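Local coordinates for hypothetical protein APE2540 (Aeropyrum pernix, PDB 1WDV) that probably hydrolyses alanine mischarged onto tRNA(Pro), acting as a trans-editing deacylase alongside prolyl-tRNA synthetase, at residues A[17-22]-A[33-38]; A[66-71]-A[79-84]; A[72-77]-A[146-151]; A[98-103]-A[130-135]. All blocks are in the same frame, centred on the assembly; numbering follows the deposited sequence.

Interaction 1 (A[17-22]-A[33-38]); sequences RLLIMQ and ALLGVS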
loop_
_atom_site.group_PDB
_atom_site.type_symbol
_atom_site.label_atom_id
_atom_site.label_comp_id
_atom_site.label_asym_id
_atom_site.label_seq_id
_atom_site.Cartn_x
_atom_site.Cartn_y
_atom_site.Cartn_z
ATOM N N ARG A 17 2.397 -10.215 9.694
ATOM C CA ARG A 17 2.665 -11.521 9.113
ATOM C C ARG A 17 2.450 -11.526 7.616
ATOM O O ARG A 17 1.666 -10.731 7.105
ATOM C CB ARG A 17 1.683 -12.557 9.670
ATOM C CG ARG A 17 1.542 -12.647 11.164
ATOM C CD ARG A 17 0.729 -13.902 11.509
ATOM N NE ARG A 17 -0.594 -13.899 10.888
ATOM C CZ ARG A 17 -1.495 -14.856 11.066
ATOM N NH1 ARG A 17 -1.207 -15.892 11.853
ATOM N NH2 ARG A 17 -2.683 -14.781 10.472
ATOM N N LEU A 18 3.133 -12.432 6.917
ATOM C CA LEU A 18 2.920 -12.588 5.477
ATOM C C LEU A 18 2.029 -13.821 5.283
ATOM O O LEU A 18 2.332 -14.909 5.801
ATOM C CB LEU A 18 4.235 -12.796 4.716
ATOM C CG LEU A 18 5.131 -11.591 4.435
ATOM C CD1 LEU A 18 6.301 -12.072 3.603
ATOM C CD2 LEU A 18 4.352 -10.488 3.687
ATOM N N LEU A 19 0.929 -13.654 4.563
ATOM C CA LEU A 19 0.011 -14.754 4.296
ATOM C C LEU A 19 0.226 -15.101 2.838
ATOM O O LEU A 19 0.371 -14.215 1.995
ATOM C CB LEU A 19 -1.426 -14.333 4.559
ATOM C CG LEU A 19 -1.733 -13.924 6.010
ATOM C CD1 LEU A 19 -3.207 -13.633 6.098
ATOM C CD2 LEU A 19 -1.326 -15.028 7.015
ATOM N N ILE A 20 0.253 -16.394 2.530
ATOM C CA ILE A 20 0.524 -16.816 1.153
ATOM C C ILE A 20 -0.672 -17.394 0.434
ATOM O O ILE A 20 -1.333 -18.277 0.954
ATOM C CB ILE A 20 1.628 -17.901 1.163
ATOM C CG1 ILE A 20 2.803 -17.438 2.029
ATOM C CG2 ILE A 20 2.061 -18.211 -0.263
ATOM C CD1 ILE A 20 3.406 -16.114 1.593
HETATM N N MSE A 21 -0.951 -16.903 -0.767
HETATM C CA MSE A 21 -2.061 -17.411 -1.571
HETATM C C MSE A 21 -1.449 -18.459 -2.507
HETATM O O MSE A 21 -0.447 -18.214 -3.145
HETATM C CB MSE A 21 -2.670 -16.265 -2.376
HETATM C CG MSE A 21 -2.973 -15.045 -1.515
HETATM SE SE MSE A 21 -4.331 -15.458 -0.227
HETATM C CE MSE A 21 -5.397 -16.098 -1.539
ATOM N N GLN A 22 -2.046 -19.641 -2.587
ATOM C CA GLN A 22 -1.477 -20.693 -3.425
ATOM C C GLN A 22 -1.300 -20.215 -4.873
ATOM O O GLN A 22 -0.286 -20.501 -5.522
ATOM C CB GLN A 22 -2.363 -21.934 -3.353
ATOM C CG GLN A 22 -1.676 -23.161 -3.902
ATOM C CD GLN A 22 -1.998 -23.363 -5.358
ATOM O OE1 GLN A 22 -3.167 -23.313 -5.740
ATOM N NE2 GLN A 22 -0.961 -23.599 -6.190
ATOM N N ALA A 33 -12.450 -12.448 -0.563
ATOM C CA ALA A 33 -13.169 -13.706 -0.377
ATOM C C ALA A 33 -12.286 -14.800 0.199
ATOM O O ALA A 33 -12.701 -15.515 1.119
ATOM C CB ALA A 33 -13.756 -14.168 -1.696
ATOM N N LEU A 34 -11.076 -14.934 -0.330
ATOM C CA LEU A 34 -10.172 -15.987 0.140
ATOM C C LEU A 34 -9.723 -15.811 1.584
ATOM O O LEU A 34 -9.439 -16.797 2.276
ATOM C CB LEU A 34 -8.982 -16.121 -0.820
ATOM C CG LEU A 34 -9.463 -16.604 -2.201
ATOM C CD1 LEU A 34 -8.301 -16.965 -3.087
ATOM C CD2 LEU A 34 -10.367 -17.814 -2.061
ATOM N N LEU A 35 -9.682 -14.568 2.056
ATOM C CA LEU A 35 -9.321 -14.275 3.436
ATOM C C LEU A 35 -10.549 -14.137 4.358
ATOM O O LEU A 35 -10.425 -13.987 5.585
ATOM C CB LEU A 35 -8.499 -12.993 3.469
ATOM C CG LEU A 35 -7.084 -13.137 2.949
ATOM C CD1 LEU A 35 -6.473 -11.746 2.891
ATOM C CD2 LEU A 35 -6.263 -14.046 3.872
ATOM N N GLY A 36 -11.740 -14.179 3.762
ATOM C CA GLY A 36 -12.963 -14.077 4.542
ATOM C C GLY A 36 -13.247 -12.698 5.101
ATOM O O GLY A 36 -13.910 -12.553 6.139
ATOM N N VAL A 37 -12.744 -11.674 4.412
ATOM C CA VAL A 37 -12.933 -10.309 4.865
ATOM C C VAL A 37 -13.626 -9.508 3.792
ATOM O O VAL A 37 -14.159 -10.084 2.863
ATOM C CB VAL A 37 -11.579 -9.673 5.252
ATOM C CG1 VAL A 37 -10.976 -10.487 6.409
ATOM C CG2 VAL A 37 -10.593 -9.664 4.055
ATOM N N SER A 38 -13.652 -8.191 3.948
ATOM C CA SER A 38 -14.308 -7.332 2.953
ATOM C C SER A 38 -13.267 -6.693 2.080
ATOM O O SER A 38 -12.088 -6.707 2.416
ATOM C CB SER A 38 -15.098 -6.220 3.633
ATOM O OG SER A 38 -14.212 -5.307 4.262
#
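At the edge of a small three-stranded antiparallel sheet, the outer strand 17-20 and the residue that follows it meet the last turn of helix 28-35 through two apolar pairs, L19 with L35 and M21 with L34. The first pair joins branch ends. CD1 of L19 rests 3.8 Å from CD2 of L35, and the two side chains lie at a slant to one another. The CB of L19 points at the helix. That of L35 does not, yet one of its methyls still swings round to close the gap.

M21, built as selenomethionine, makes the second pair. Its chain folds back on itself at chi2 (-65°) and again at chi3 (-52°), and this double bend carries the terminal methyl across to the helix. There CE sits against the flank of L34: it is 3.7 Å from L34 CB and only 3.4 Å from L34 CD1, tight for two carbons. The contact is thin and lies at the surface, with 170 Å² buried in total. Behind L35 the helix stops at G36, whose positive phi of 72° belongs to a Schellman motif; G36 N donates back to A33 O over 3.1 Å.

The strand side is fixed by its neighbour in the sheet: R17 and L19 share backbone hydrogen bonds with E133 and L131 of strand 130-134, and M21 with N129 just before it, while R17 adds a salt bridge to E133. L35 reaches over to L131 and to Y122 of strand 121-124, so the end of helix 28-35 lies against all three strands.

Interaction 2 (A[66-71]-A[79-84]); sequences LNINSM and VRLARA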
loop_
_atom_site.group_PDB
_atom_site.type_symbol
_atom_site.label_atom_id
_atom_site.label_comp_id
_atom_site.label_asym_id
_atom_site.label_seq_id
_atom_site.Cartn_x
_atom_site.Cartn_y
_atom_site.Cartn_z
ATOM N N LEU A 66 -8.186 5.998 -6.140
ATOM C CA LEU A 66 -7.491 7.215 -5.743
ATOM C C LEU A 66 -8.215 8.492 -6.161
ATOM O O LEU A 66 -8.725 8.586 -7.281
ATOM C CB LEU A 66 -6.091 7.221 -6.362
ATOM C CG LEU A 66 -5.223 8.431 -5.970
ATOM C CD1 LEU A 66 -4.714 8.193 -4.548
ATOM C CD2 LEU A 66 -4.048 8.580 -6.944
ATOM N N ASN A 67 -8.250 9.471 -5.255
ATOM C CA ASN A 67 -8.826 10.777 -5.557
ATOM C C ASN A 67 -7.594 11.604 -5.995
ATOM O O ASN A 67 -6.817 12.098 -5.157
ATOM C CB ASN A 67 -9.468 11.381 -4.304
ATOM C CG ASN A 67 -10.161 12.687 -4.592
ATOM O OD1 ASN A 67 -9.672 13.494 -5.384
ATOM N ND2 ASN A 67 -11.301 12.910 -3.948
ATOM N N ILE A 68 -7.407 11.710 -7.309
ATOM C CA ILE A 68 -6.265 12.422 -7.878
ATOM C C ILE A 68 -6.147 13.855 -7.391
ATOM O O ILE A 68 -5.071 14.296 -7.005
ATOM C CB ILE A 68 -6.319 12.433 -9.431
ATOM C CG1 ILE A 68 -6.218 11.006 -9.964
ATOM C CG2 ILE A 68 -5.171 13.289 -10.001
ATOM C CD1 ILE A 68 -4.851 10.369 -9.757
ATOM N N ASN A 69 -7.264 14.564 -7.396
ATOM C CA ASN A 69 -7.291 15.953 -6.953
ATOM C C ASN A 69 -6.784 16.067 -5.523
ATOM O O ASN A 69 -6.070 16.998 -5.186
ATOM C CB ASN A 69 -8.713 16.492 -7.037
ATOM C CG ASN A 69 -8.803 17.951 -6.642
ATOM O OD1 ASN A 69 -9.626 18.328 -5.805
ATOM N ND2 ASN A 69 -7.966 18.785 -7.252
ATOM N N SER A 70 -7.171 15.122 -4.676
ATOM C CA SER A 70 -6.702 15.154 -3.300
ATOM C C SER A 70 -5.189 14.992 -3.198
ATOM O O SER A 70 -4.560 15.639 -2.366
ATOM C CB SER A 70 -7.422 14.086 -2.460
ATOM O OG SER A 70 -8.804 14.391 -2.393
HETATM N N MSE A 71 -4.596 14.143 -4.040
HETATM C CA MSE A 71 -3.154 13.953 -4.022
HETATM C C MSE A 71 -2.437 15.177 -4.590
HETATM O O MSE A 71 -1.324 15.487 -4.178
HETATM C CB MSE A 71 -2.752 12.694 -4.815
HETATM C CG MSE A 71 -2.765 11.409 -4.021
HETATM SE SE MSE A 71 -1.767 11.494 -2.412
HETATM C CE MSE A 71 0.023 11.677 -3.139
ATOM N N VAL A 79 -0.122 15.742 -10.228
ATOM C CA VAL A 79 0.244 14.329 -10.026
ATOM C C VAL A 79 -0.491 13.389 -10.963
ATOM O O VAL A 79 -1.467 13.768 -11.622
ATOM C CB VAL A 79 -0.072 13.831 -8.586
ATOM C CG1 VAL A 79 0.768 14.600 -7.581
ATOM C CG2 VAL A 79 -1.555 13.982 -8.278
ATOM N N ARG A 80 -0.016 12.151 -11.014
ATOM C CA ARG A 80 -0.673 11.134 -11.826
ATOM C C ARG A 80 -0.308 9.792 -11.245
ATOM O O ARG A 80 0.601 9.688 -10.432
ATOM C CB ARG A 80 -0.221 11.184 -13.297
ATOM C CG ARG A 80 1.232 10.731 -13.557
ATOM C CD ARG A 80 1.448 10.602 -15.064
ATOM N NE ARG A 80 2.850 10.387 -15.440
ATOM C CZ ARG A 80 3.496 9.224 -15.402
ATOM N NH1 ARG A 80 2.876 8.129 -14.996
ATOM N NH2 ARG A 80 4.774 9.146 -15.803
ATOM N N LEU A 81 -1.028 8.755 -11.670
ATOM C CA LEU A 81 -0.717 7.401 -11.234
ATOM C C LEU A 81 0.473 6.938 -12.039
ATOM O O LEU A 81 0.564 7.250 -13.232
ATOM C CB LEU A 81 -1.858 6.441 -11.568
ATOM C CG LEU A 81 -3.092 6.612 -10.712
ATOM C CD1 LEU A 81 -4.265 5.883 -11.383
ATOM C CD2 LEU A 81 -2.798 6.068 -9.307
ATOM N N ALA A 82 1.393 6.250 -11.379
ATOM C CA ALA A 82 2.532 5.633 -12.070
ATOM C C ALA A 82 1.915 4.507 -12.888
ATOM O O ALA A 82 0.964 3.838 -12.441
ATOM C CB ALA A 82 3.494 5.017 -11.065
ATOM N N ARG A 83 2.438 4.296 -14.091
ATOM C CA ARG A 83 1.976 3.194 -14.932
ATOM C C ARG A 83 2.621 1.907 -14.402
ATOM O O ARG A 83 3.618 1.957 -13.680
ATOM C CB ARG A 83 2.340 3.484 -16.391
ATOM C CG ARG A 83 1.503 4.674 -16.884
ATOM C CD ARG A 83 1.733 5.019 -18.332
ATOM N NE ARG A 83 3.093 5.433 -18.568
ATOM C CZ ARG A 83 3.516 6.695 -18.614
ATOM N NH1 ARG A 83 2.679 7.733 -18.444
ATOM N NH2 ARG A 83 4.805 6.915 -18.813
ATOM N N ALA A 84 2.061 0.752 -14.736
ATOM C CA ALA A 84 2.588 -0.518 -14.203
ATOM C C ALA A 84 4.085 -0.762 -14.344
ATOM O O ALA A 84 4.718 -1.296 -13.423
ATOM C CB ALA A 84 1.797 -1.697 -14.791
#
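The first turn of helix 68-75 lies against strand 79-81, with M71 CA 6.9 Å from V79 CA and the I68 and R80 alpha carbons at nearly the same spacing. V79 is the side chain pushed into the gap. Its CG2 occupies the crowded position between its own backbone N and carbonyl carbon, and from there it touches the helix twice: it is 3.9 Å from M71 CB and 3.8 Å from the carbonyl O of I68. The methyl branch of I68, CG2, passes that same V79 methyl at 4.1 Å, the two side chains running in opposite senses.

Further along the strand, L66 and L81 also slide by one another head to tail, their CD2 methyls 3.7 Å apart. I68 CD1 reaches L81 CG more loosely. Strand 55-61, helix 68-75 and strand 79-81 form a beta-alpha-beta crossover: the two strands are parallel but separated in the mixed sheet by strand 43-50, whose V48 touches both L66 and V79. M71 extends to Y56 and V58 of strand 55-61.

The helix starts with a side-chain cap. N67 OD1 accepts from S70 N over 3.1 Å, the donor approaching from well above the amide plane (54° out of it), and N67 also shares a backbone hydrogen bond with V150. On the strand, R80 turns its CB away from the helix. Its NH1 bonds to L81 O at 3.0 Å and also salt-bridges to E86 OE1. R83 NH1 lies over one face of the R80 guanidinium, and the nearby carboxylate probably eases the meeting of the two cationic groups.

Interaction 3 (A[72-77]-A[146-151]); sequences KELAGK and VVADVS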
loop_
_atom_site.group_PDB
_atom_site.type_symbol
_atom_site.label_atom_id
_atom_site.label_comp_id
_atom_site.label_asym_id
_atom_site.label_seq_id
_atom_site.Cartn_x
_atom_site.Cartn_y
_atom_site.Cartn_z
ATOM N N LYS A 72 -3.081 15.868 -5.543
ATOM C CA LYS A 72 -2.506 17.068 -6.134
ATOM C C LYS A 72 -2.408 18.134 -5.051
ATOM O O LYS A 72 -1.413 18.869 -4.977
ATOM C CB LYS A 72 -3.373 17.565 -7.295
ATOM C CG LYS A 72 -2.925 18.908 -7.891
ATOM C CD LYS A 72 -3.821 19.258 -9.083
ATOM C CE LYS A 72 -3.720 20.734 -9.506
ATOM N NZ LYS A 72 -2.497 21.055 -10.304
ATOM N N GLU A 73 -3.439 18.212 -4.210
ATOM C CA GLU A 73 -3.454 19.172 -3.107
ATOM C C GLU A 73 -2.400 18.788 -2.065
ATOM O O GLU A 73 -1.648 19.634 -1.573
ATOM C CB GLU A 73 -4.841 19.218 -2.459
ATOM C CG GLU A 73 -5.910 19.821 -3.365
ATOM C CD GLU A 73 -7.326 19.635 -2.829
ATOM O OE1 GLU A 73 -7.530 19.802 -1.604
ATOM O OE2 GLU A 73 -8.239 19.337 -3.638
ATOM N N LEU A 74 -2.325 17.504 -1.736
ATOM C CA LEU A 74 -1.343 17.061 -0.744
ATOM C C LEU A 74 0.080 17.296 -1.250
ATOM O O LEU A 74 0.941 17.823 -0.527
ATOM C CB LEU A 74 -1.551 15.566 -0.433
ATOM C CG LEU A 74 -0.724 14.957 0.711
ATOM C CD1 LEU A 74 -0.869 15.815 1.965
ATOM C CD2 LEU A 74 -1.217 13.541 0.996
ATOM N N ALA A 75 0.328 16.920 -2.500
ATOM C CA ALA A 75 1.655 17.068 -3.099
ATOM C C ALA A 75 2.012 18.526 -3.356
ATOM O O ALA A 75 3.186 18.906 -3.306
ATOM C CB ALA A 75 1.732 16.273 -4.423
ATOM N N GLY A 76 0.993 19.330 -3.652
ATOM C CA GLY A 76 1.214 20.731 -3.949
ATOM C C GLY A 76 1.724 20.894 -5.369
ATOM O O GLY A 76 2.182 21.965 -5.754
ATOM N N LYS A 77 1.628 19.821 -6.149
ATOM C CA LYS A 77 2.101 19.787 -7.534
ATOM C C LYS A 77 1.207 18.851 -8.333
ATOM O O LYS A 77 0.547 17.999 -7.763
ATOM C CB LYS A 77 3.526 19.202 -7.594
ATOM C CG LYS A 77 4.603 20.072 -6.999
ATOM C CD LYS A 77 5.923 19.344 -6.991
ATOM C CE LYS A 77 7.010 20.250 -6.409
ATOM N NZ LYS A 77 8.183 19.449 -5.988
ATOM N N VAL A 146 1.986 10.254 6.286
ATOM C CA VAL A 146 0.995 11.303 6.246
ATOM C C VAL A 146 -0.406 10.674 6.165
ATOM O O VAL A 146 -0.656 9.864 5.289
ATOM C CB VAL A 146 1.171 12.152 4.975
ATOM C CG1 VAL A 146 0.169 13.270 4.975
ATOM C CG2 VAL A 146 2.604 12.668 4.877
ATOM N N VAL A 147 -1.305 11.034 7.071
ATOM C CA VAL A 147 -2.678 10.517 7.020
ATOM C C VAL A 147 -3.513 11.557 6.265
ATOM O O VAL A 147 -3.481 12.730 6.621
ATOM C CB VAL A 147 -3.228 10.323 8.456
ATOM C CG1 VAL A 147 -4.669 9.911 8.414
ATOM C CG2 VAL A 147 -2.380 9.223 9.193
ATOM N N ALA A 148 -4.268 11.129 5.244
ATOM C CA ALA A 148 -5.043 12.059 4.441
ATOM C C ALA A 148 -6.309 11.422 3.906
ATOM O O ALA A 148 -6.531 10.235 4.093
ATOM C CB ALA A 148 -4.171 12.551 3.269
ATOM N N ASP A 149 -7.153 12.218 3.260
ATOM C CA ASP A 149 -8.374 11.712 2.657
ATOM C C ASP A 149 -8.035 11.701 1.180
ATOM O O ASP A 149 -8.137 12.729 0.500
ATOM C CB ASP A 149 -9.543 12.662 2.953
ATOM C CG ASP A 149 -9.812 12.758 4.435
ATOM O OD1 ASP A 149 -10.193 11.735 5.013
ATOM O OD2 ASP A 149 -9.614 13.842 5.025
ATOM N N VAL A 150 -7.657 10.527 0.685
ATOM C CA VAL A 150 -7.214 10.416 -0.702
ATOM C C VAL A 150 -7.925 9.369 -1.534
ATOM O O VAL A 150 -7.422 8.961 -2.580
ATOM C CB VAL A 150 -5.696 10.153 -0.729
ATOM C CG1 VAL A 150 -4.950 11.408 -0.277
ATOM C CG2 VAL A 150 -5.358 8.976 0.191
ATOM N N SER A 151 -9.093 8.926 -1.080
ATOM C CA SER A 151 -9.833 7.919 -1.816
ATOM C C SER A 151 -11.223 8.410 -2.163
ATOM O O SER A 151 -11.724 9.354 -1.557
ATOM C CB SER A 151 -9.911 6.624 -0.988
ATOM O OG SER A 151 -10.529 6.857 0.267
#
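L74 alone carries the helix side of this contact, and its two methyls divide the work. CD2 approaches A148 CB to 3.9 Å, while CD1 meets V146 CG1 at 4.1 Å. A looser touch, 4.5 Å, joins L74 CD2 to V150 CG1. The leucine fans out toward the strand because its CG stands opposite its own backbone N (chi1 -173°). L74 and V146 then pass one another in opposite directions. V146 and A148, two apart on strand 146-148, present the same face to the helix, and V147 between them points the other way.

Around this first shell, V110 of strand 108-112 touches both L74 and A148. Backbone hydrogen bonds tie V146 and A148 to L109, V111 and R113. Past the strand, D149 forms a salt bridge with R113; V150 N and the hydroxyl of S151 both bond to a single carboxylate oxygen of D112, which fixes the run of chain bearing V150. V150 itself is buried against V58 and I60. On the other side the helix closes at G76, where phi is positive and G76 N bonds to K72 O over 2.8 Å.

Helix 68-75 thus packs on a face of the mixed sheet and reaches its outermost strand, 146-148, as in alpha/beta folds where helices cover a sheet.

Interaction 4 (A[98-103]-A[130-135]); sequences VPPVAL and ALLEFS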
loop_
_atom_site.group_PDB
_atom_site.type_symbol
_atom_site.label_atom_id
_atom_site.label_comp_id
_atom_site.label_asym_id
_atom_site.label_seq_id
_atom_site.Cartn_x
_atom_site.Cartn_y
_atom_site.Cartn_z
ATOM N N VAL A 98 3.041 -4.846 -4.338
ATOM C CA VAL A 98 3.744 -3.676 -3.783
ATOM C C VAL A 98 3.419 -3.503 -2.311
ATOM O O VAL A 98 2.267 -3.312 -1.962
ATOM C CB VAL A 98 3.355 -2.393 -4.542
ATOM C CG1 VAL A 98 4.111 -1.160 -4.000
ATOM C CG2 VAL A 98 3.705 -2.567 -6.031
ATOM N N PRO A 99 4.426 -3.590 -1.433
ATOM C CA PRO A 99 4.219 -3.434 0.009
ATOM C C PRO A 99 4.222 -1.963 0.422
ATOM O O PRO A 99 4.699 -1.109 -0.311
ATOM C CB PRO A 99 5.392 -4.188 0.612
ATOM C CG PRO A 99 6.523 -3.843 -0.399
ATOM C CD PRO A 99 5.837 -3.895 -1.750
ATOM N N PRO A 100 3.692 -1.654 1.624
ATOM C CA PRO A 100 3.662 -0.273 2.115
ATOM C C PRO A 100 4.921 0.064 2.929
ATOM O O PRO A 100 5.077 1.175 3.443
ATOM C CB PRO A 100 2.381 -0.253 2.965
ATOM C CG PRO A 100 2.389 -1.612 3.577
ATOM C CD PRO A 100 2.782 -2.521 2.408
ATOM N N VAL A 101 5.822 -0.903 3.050
ATOM C CA VAL A 101 7.074 -0.710 3.772
ATOM C C VAL A 101 8.193 -1.362 2.971
ATOM O O VAL A 101 7.933 -2.114 2.017
ATOM C CB VAL A 101 7.033 -1.361 5.181
ATOM C CG1 VAL A 101 5.960 -0.701 6.031
ATOM C CG2 VAL A 101 6.790 -2.878 5.072
ATOM N N ALA A 102 9.431 -1.064 3.358
ATOM C CA ALA A 102 10.608 -1.617 2.687
ATOM C C ALA A 102 10.708 -1.213 1.206
ATOM O O ALA A 102 11.229 -1.966 0.347
ATOM C CB ALA A 102 10.632 -3.145 2.844
ATOM N N LEU A 103 10.235 -0.000 0.917
ATOM C CA LEU A 103 10.330 0.579 -0.422
ATOM C C LEU A 103 11.576 1.490 -0.431
ATOM O O LEU A 103 12.146 1.783 0.654
ATOM C CB LEU A 103 9.097 1.459 -0.700
ATOM C CG LEU A 103 7.726 0.784 -0.707
ATOM C CD1 LEU A 103 6.638 1.851 -0.708
ATOM C CD2 LEU A 103 7.635 -0.131 -1.944
ATOM N N ALA A 130 1.776 -12.971 -2.038
ATOM C CA ALA A 130 1.877 -12.770 -0.604
ATOM C C ALA A 130 1.155 -11.515 -0.183
ATOM O O ALA A 130 1.254 -10.482 -0.843
ATOM C CB ALA A 130 3.367 -12.670 -0.168
ATOM N N LEU A 131 0.390 -11.634 0.896
ATOM C CA LEU A 131 -0.313 -10.508 1.463
ATOM C C LEU A 131 0.273 -10.180 2.838
ATOM O O LEU A 131 0.583 -11.073 3.627
ATOM C CB LEU A 131 -1.803 -10.836 1.598
ATOM C CG LEU A 131 -2.487 -11.046 0.240
ATOM C CD1 LEU A 131 -3.736 -11.904 0.445
ATOM C CD2 LEU A 131 -2.867 -9.706 -0.368
ATOM N N LEU A 132 0.428 -8.890 3.132
ATOM C CA LEU A 132 0.961 -8.482 4.428
ATOM C C LEU A 132 -0.189 -8.146 5.364
ATOM O O LEU A 132 -0.966 -7.224 5.093
ATOM C CB LEU A 132 1.829 -7.229 4.274
ATOM C CG LEU A 132 2.324 -6.553 5.568
ATOM C CD1 LEU A 132 3.284 -7.490 6.286
ATOM C CD2 LEU A 132 3.016 -5.231 5.212
ATOM N N GLU A 133 -0.306 -8.896 6.459
ATOM C CA GLU A 133 -1.350 -8.646 7.440
ATOM C C GLU A 133 -0.737 -7.646 8.415
ATOM O O GLU A 133 0.275 -7.961 9.078
ATOM C CB GLU A 133 -1.696 -9.933 8.174
ATOM C CG GLU A 133 -2.669 -9.762 9.319
ATOM C CD GLU A 133 -2.732 -11.052 10.127
ATOM O OE1 GLU A 133 -3.466 -11.972 9.728
ATOM O OE2 GLU A 133 -2.000 -11.168 11.126
ATOM N N PHE A 134 -1.320 -6.449 8.486
ATOM C CA PHE A 134 -0.779 -5.402 9.367
ATOM C C PHE A 134 -1.826 -4.443 9.940
ATOM O O PHE A 134 -2.973 -4.421 9.532
ATOM C CB PHE A 134 0.287 -4.585 8.596
ATOM C CG PHE A 134 -0.273 -3.634 7.550
ATOM C CD1 PHE A 134 -0.492 -2.281 7.856
ATOM C CD2 PHE A 134 -0.550 -4.075 6.248
ATOM C CE1 PHE A 134 -0.974 -1.400 6.884
ATOM C CE2 PHE A 134 -1.028 -3.204 5.268
ATOM C CZ PHE A 134 -1.245 -1.853 5.584
ATOM N N SER A 135 -1.388 -3.624 10.885
ATOM C CA SER A 135 -2.263 -2.637 11.523
ATOM C C SER A 135 -1.974 -1.276 10.924
ATOM O O SER A 135 -0.840 -0.825 10.955
ATOM C CB SER A 135 -1.951 -2.553 13.019
ATOM O OG SER A 135 -2.374 -1.289 13.535
#
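Apolar packing makes up the whole of this contact, and P100 is at the middle of it. The CG and CD carbons of its ring meet the methyl CD2 of L132, with P100 CD 3.9 Å and P100 CG 4.0 Å from it, the two side chains lying at an angle. L132 reaches the proline because its CG points away from the backbone N (chi1 172°). V101 adds a lighter touch to the same methyl, V101 CG2 standing 4.4 Å from L132 CD2, so one leucine branch sits against two consecutive residues of the loop.

The aromatic part belongs to F134. P100 CG comes 4.1 Å from F134 CE2, approaching the ring obliquely. A chi1 of 74° sets the ring between the backbone N and carbonyl carbon of F134 and brings its far end to the proline. All four residues are buried: L139 of helix 136-143 touches P100, V101 and F134, while I9 of helix 4-12 lies on L132 and W8 on V101.

Polar bonds hold the two backbones from outside. The loop is fixed by V98 O to the hydroxyl of T45 and by A102 O to that of Y93. In strand 130-134, L132 and F134 pair with G123 and V121, and just after it S135 OG caps helix 136-143 by bonding to E138 N.

The three-stranded sheet is thereby packed against the loop that precedes strand 108-112, in the interior of the domain. P100 is probably the proline of the GXXXP loop found in YbaK/ProX-type editing domains.

How the interactions relate
Interaction 4 is the buried one, close to the middle of the chain, while interaction 1 is a surface contact and interactions 2 and 3 are partly buried on the far side of the chain's centre from it. Interactions 1 and 4 meet through neighbouring strands of the three-stranded sheet, 17-20 and 130-134, with their centres 13 Å apart. Interactions 2 and 3 share helix 68-75, which touches both outermost strands of the mixed sheet; their centres are 10 Å apart. All four rely on apolar side chains. Leucines recur in every one, selenomethionine in interactions 1 and 2, valine in interactions 2, 3 and 4, and only interaction 4 brings in proline and an aromatic ring.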